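PDB 4OR1: invasin homolog AafB, Major fimbrial subunit of aggregative adherence fimbria II AafA chimeric construct from Escherichia coli, which probably serves as the minor, tip-located pilin of aggregative adherence fimbriae, here completed by a fused donor strand from the major subunit. Local coordinates for residues 61-66 against 77-82. Residues are numbered along the deposited sequence; the frame is centred on the assembly and turned at random.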
ATOM      1  N   PRO A  61       7.056   9.728   4.173  1.00 45.16           N
ATOM      2  CA  PRO A  61       6.626   8.364   4.449  1.00 42.59           C
ATOM      3  C   PRO A  61       5.154   8.179   4.083  1.00 40.57           C
ATOM      4  O   PRO A  61       4.354   9.101   4.272  1.00 45.53           O
ATOM      5  CB  PRO A  61       6.787   8.265   5.970  1.00 41.76           C
ATOM      6  CG  PRO A  61       7.918   9.170   6.270  1.00 44.75           C
ATOM      7  CD  PRO A  61       7.766  10.318   5.322  1.00 45.72           C
ATOM      8  N   GLY A  62       4.806   7.016   3.547  1.00 38.41           N
ATOM      9  CA  GLY A  62       3.420   6.724   3.184  1.00 37.73           C
ATOM     10  C   GLY A  62       3.036   7.079   1.753  1.00 38.71           C
ATOM     11  O   GLY A  62       2.005   6.621   1.256  1.00 41.66           O
ATOM     12  N   HIS A  63       3.867   7.888   1.091  1.00 37.46           N
ATOM     13  CA  HIS A  63       3.581   8.368  -0.258  1.00 34.93           C
ATOM     14  C   HIS A  63       4.562   7.813  -1.279  1.00 36.53           C
ATOM     15  O   HIS A  63       5.780   7.855  -1.077  1.00 37.49           O
ATOM     16  CB  HIS A  63       3.625   9.884  -0.292  1.00 33.72           C
ATOM     17  CG  HIS A  63       2.621  10.530   0.601  1.00 32.99           C
ATOM     18  ND1 HIS A  63       1.548  11.248   0.116  1.00 31.73           N
ATOM     19  CD2 HIS A  63       2.519  10.556   1.951  1.00 31.43           C
ATOM     20  CE1 HIS A  63       0.834  11.699   1.135  1.00 34.68           C
ATOM     21  NE2 HIS A  63       1.405  11.297   2.257  1.00 32.69           N
ATOM     22  N   TYR A  64       4.027   7.304  -2.385  1.00 35.46           N
ATOM     23  CA  TYR A  64       4.818   6.495  -3.297  1.00 33.38           C
ATOM     24  C   TYR A  64       4.563   6.809  -4.761  1.00 35.88           C
ATOM     25  O   TYR A  64       3.509   7.354  -5.129  1.00 44.17           O
ATOM     26  CB  TYR A  64       4.542   5.016  -3.033  1.00 34.89           C
ATOM     27  CG  TYR A  64       5.099   4.531  -1.724  1.00 39.01           C
ATOM     28  CD1 TYR A  64       6.445   4.145  -1.623  1.00 44.19           C
ATOM     29  CD2 TYR A  64       4.295   4.471  -0.575  1.00 37.44           C
ATOM     30  CE1 TYR A  64       6.975   3.705  -0.409  1.00 45.94           C
ATOM     31  CE2 TYR A  64       4.809   4.021   0.646  1.00 40.50           C
ATOM     32  CZ  TYR A  64       6.145   3.640   0.725  1.00 47.68           C
ATOM     33  OH  TYR A  64       6.662   3.204   1.927  1.00 47.52           O
ATOM     34  N   ILE A  65       5.536   6.456  -5.594  1.00 32.23           N
ATOM     35  CA  ILE A  65       5.376   6.522  -7.030  1.00 34.89           C
ATOM     36  C   ILE A  65       5.506   5.112  -7.598  1.00 39.73           C
ATOM     37  O   ILE A  65       6.598   4.536  -7.600  1.00 49.77           O
ATOM     38  CB  ILE A  65       6.424   7.443  -7.666  1.00 34.24           C
ATOM     39  CG1 ILE A  65       6.620   8.693  -6.805  1.00 33.28           C
ATOM     40  CG2 ILE A  65       5.999   7.840  -9.101  1.00 34.96           C
ATOM     41  CD1 ILE A  65       7.694   9.603  -7.294  1.00 30.48           C
ATOM     42  N   VAL A  66       4.389   4.546  -8.052  1.00 38.28           N
ATOM     43  CA  VAL A  66       4.389   3.210  -8.650  1.00 37.39           C
ATOM     44  C   VAL A  66       4.572   3.346 -10.163  1.00 39.28           C
ATOM     45  O   VAL A  66       3.894   4.156 -10.798  1.00 37.44           O
ATOM     46  CB  VAL A  66       3.074   2.447  -8.338  1.00 40.27           C
ATOM     47  CG1 VAL A  66       3.163   0.993  -8.804  1.00 39.53           C
ATOM     48  CG2 VAL A  66       2.749   2.498  -6.838  1.00 38.26           C
ATOM     49  N   TRP A  77       0.794   8.093  -8.682  1.00 39.99           N
ATOM     50  CA  TRP A  77       1.115   8.676  -7.393  1.00 34.70           C
ATOM     51  C   TRP A  77       0.083   8.231  -6.399  1.00 34.49           C
ATOM     52  O   TRP A  77      -1.109   8.465  -6.583  1.00 39.03           O
ATOM     53  CB  TRP A  77       1.214  10.197  -7.490  1.00 35.17           C
ATOM     54  CG  TRP A  77       2.506  10.623  -8.134  1.00 34.33           C
ATOM     55  CD1 TRP A  77       3.693  10.878  -7.502  1.00 35.33           C
ATOM     56  CD2 TRP A  77       2.756  10.784  -9.537  1.00 34.98           C
ATOM     57  NE1 TRP A  77       4.667  11.198  -8.426  1.00 36.64           N
ATOM     58  CE2 TRP A  77       4.126  11.141  -9.682  1.00 35.65           C
ATOM     59  CE3 TRP A  77       1.962  10.655 -10.688  1.00 32.26           C
ATOM     60  CZ2 TRP A  77       4.713  11.386 -10.930  1.00 34.06           C
ATOM     61  CZ3 TRP A  77       2.546  10.888 -11.927  1.00 33.43           C
ATOM     62  CH2 TRP A  77       3.912  11.255 -12.039  1.00 34.34           C
ATOM     63  N   VAL A  78       0.535   7.554  -5.354  1.00 33.56           N
ATOM     64  CA  VAL A  78      -0.376   6.817  -4.482  1.00 35.19           C
ATOM     65  C   VAL A  78       0.056   6.965  -3.033  1.00 36.93           C
ATOM     66  O   VAL A  78       1.249   7.154  -2.755  1.00 40.87           O
ATOM     67  CB  VAL A  78      -0.425   5.313  -4.870  1.00 33.79           C
ATOM     68  CG1 VAL A  78      -0.813   5.151  -6.352  1.00 33.46           C
ATOM     69  CG2 VAL A  78       0.901   4.627  -4.596  1.00 29.80           C
ATOM     70  N   ARG A  79      -0.904   6.893  -2.113  1.00 35.57           N
ATOM     71  CA  ARG A  79      -0.566   6.910  -0.689  1.00 38.14           C
ATOM     72  C   ARG A  79      -1.193   5.748   0.076  1.00 37.13           C
ATOM     73  O   ARG A  79      -2.239   5.230  -0.321  1.00 38.62           O
ATOM     74  CB  ARG A  79      -0.898   8.268  -0.035  1.00 40.17           C
ATOM     75  CG  ARG A  79      -2.368   8.536   0.132  1.00 43.22           C
ATOM     76  CD  ARG A  79      -2.639   9.956   0.634  1.00 49.38           C
ATOM     77  NE  ARG A  79      -4.088  10.190   0.737  1.00 53.62           N
ATOM     78  CZ  ARG A  79      -4.815  10.857  -0.156  1.00 50.62           C
ATOM     79  NH1 ARG A  79      -4.240  11.404  -1.217  1.00 52.76           N
ATOM     80  NH2 ARG A  79      -6.115  10.989   0.023  1.00 48.46           N
ATOM     81  N   LEU A  80      -0.528   5.346   1.161  1.00 38.73           N
ATOM     82  CA  LEU A  80      -1.021   4.312   2.060  1.00 44.93           C
ATOM     83  C   LEU A  80      -1.815   4.890   3.205  1.00 53.04           C
ATOM     84  O   LEU A  80      -1.818   6.094   3.420  1.00 56.13           O
ATOM     85  CB  LEU A  80       0.145   3.562   2.677  1.00 45.55           C
ATOM     86  CG  LEU A  80       0.699   2.355   1.926  1.00 48.82           C
ATOM     87  CD1 LEU A  80       1.968   1.890   2.593  1.00 49.35           C
ATOM     88  CD2 LEU A  80      -0.300   1.223   1.892  1.00 51.42           C
ATOM     89  N   GLY A  81      -2.467   4.014   3.958  1.00 64.16           N
ATOM     90  CA  GLY A  81      -3.080   4.394   5.225  1.00 82.97           C
ATOM     91  C   GLY A  81      -4.585   4.466   5.154  1.00 93.93           C
ATOM     92  O   GLY A  81      -5.145   4.743   4.107  1.00117.91           O
ATOM     93  N   ARG A  82      -5.241   4.207   6.275  1.00100.76           N
ATOM     94  CA  ARG A  82      -6.689   4.299   6.355  1.00107.73           C
ATOM     95  C   ARG A  82      -7.115   5.069   7.602  1.00113.84           C
ATOM     96  O   ARG A  82      -7.857   6.046   7.506  1.00119.62           O
ATOM     97  CB  ARG A  82      -7.333   2.905   6.327  1.00 98.16           C
TER
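Tyr64 and Val78 form the hydrogen-bonded pair of an antiparallel hairpin, Tyr64 N donating a hydrogen bond to Val78 O (2.8 Å) and Val78 N one to Tyr64 O (3.0 Å), while Leu80 N donates to Gly62 O (2.8 Å). The N-to-C directions of the short segments 63-66 and 77-80 lie 140° apart, 40° from exact antiparallel. Non-hydrogen-bonded pairs flank Tyr64 and Val78, and each sets an aromatic ring beside an aliphatic chain. Ile65 lies alongside Trp77 and points the same way; with its CG2 anti to the backbone N, that methyl stands over one face of the indole, 4.0 Å from the centroid of the five-membered ring, a CH-pi contact. Ile65 CG1 comes within 3.6 Å of Trp77 NE1. In the other pair Arg79 CB sits over one face of the His63 imidazole, 4.1 Å from its centroid. Arg79 is extended from CG to NE, which carries its guanidinium away from the ring to salt bridges with Asp30 and Asp112; Asp112 also accepts a hydrogen bond from His63 ND1, so one carboxylate links both residues. The opposite face is largely apolar: Val66 CG2 meets Val78 CG2 at 3.6 Å, and the Tyr64 ring approaches Leu80 obliquely, CE2 to CD1 4.1 Å. This contact lies in the AafB part; its buried side faces the interior of the immunoglobulin-like sandwich, where strand 47-52 of the second sheet packs on Tyr64, Val66 and Val78. Within their own sheet the hairpin strands lie between 55-56, next to 63-67, and 104-111, next to 75-80.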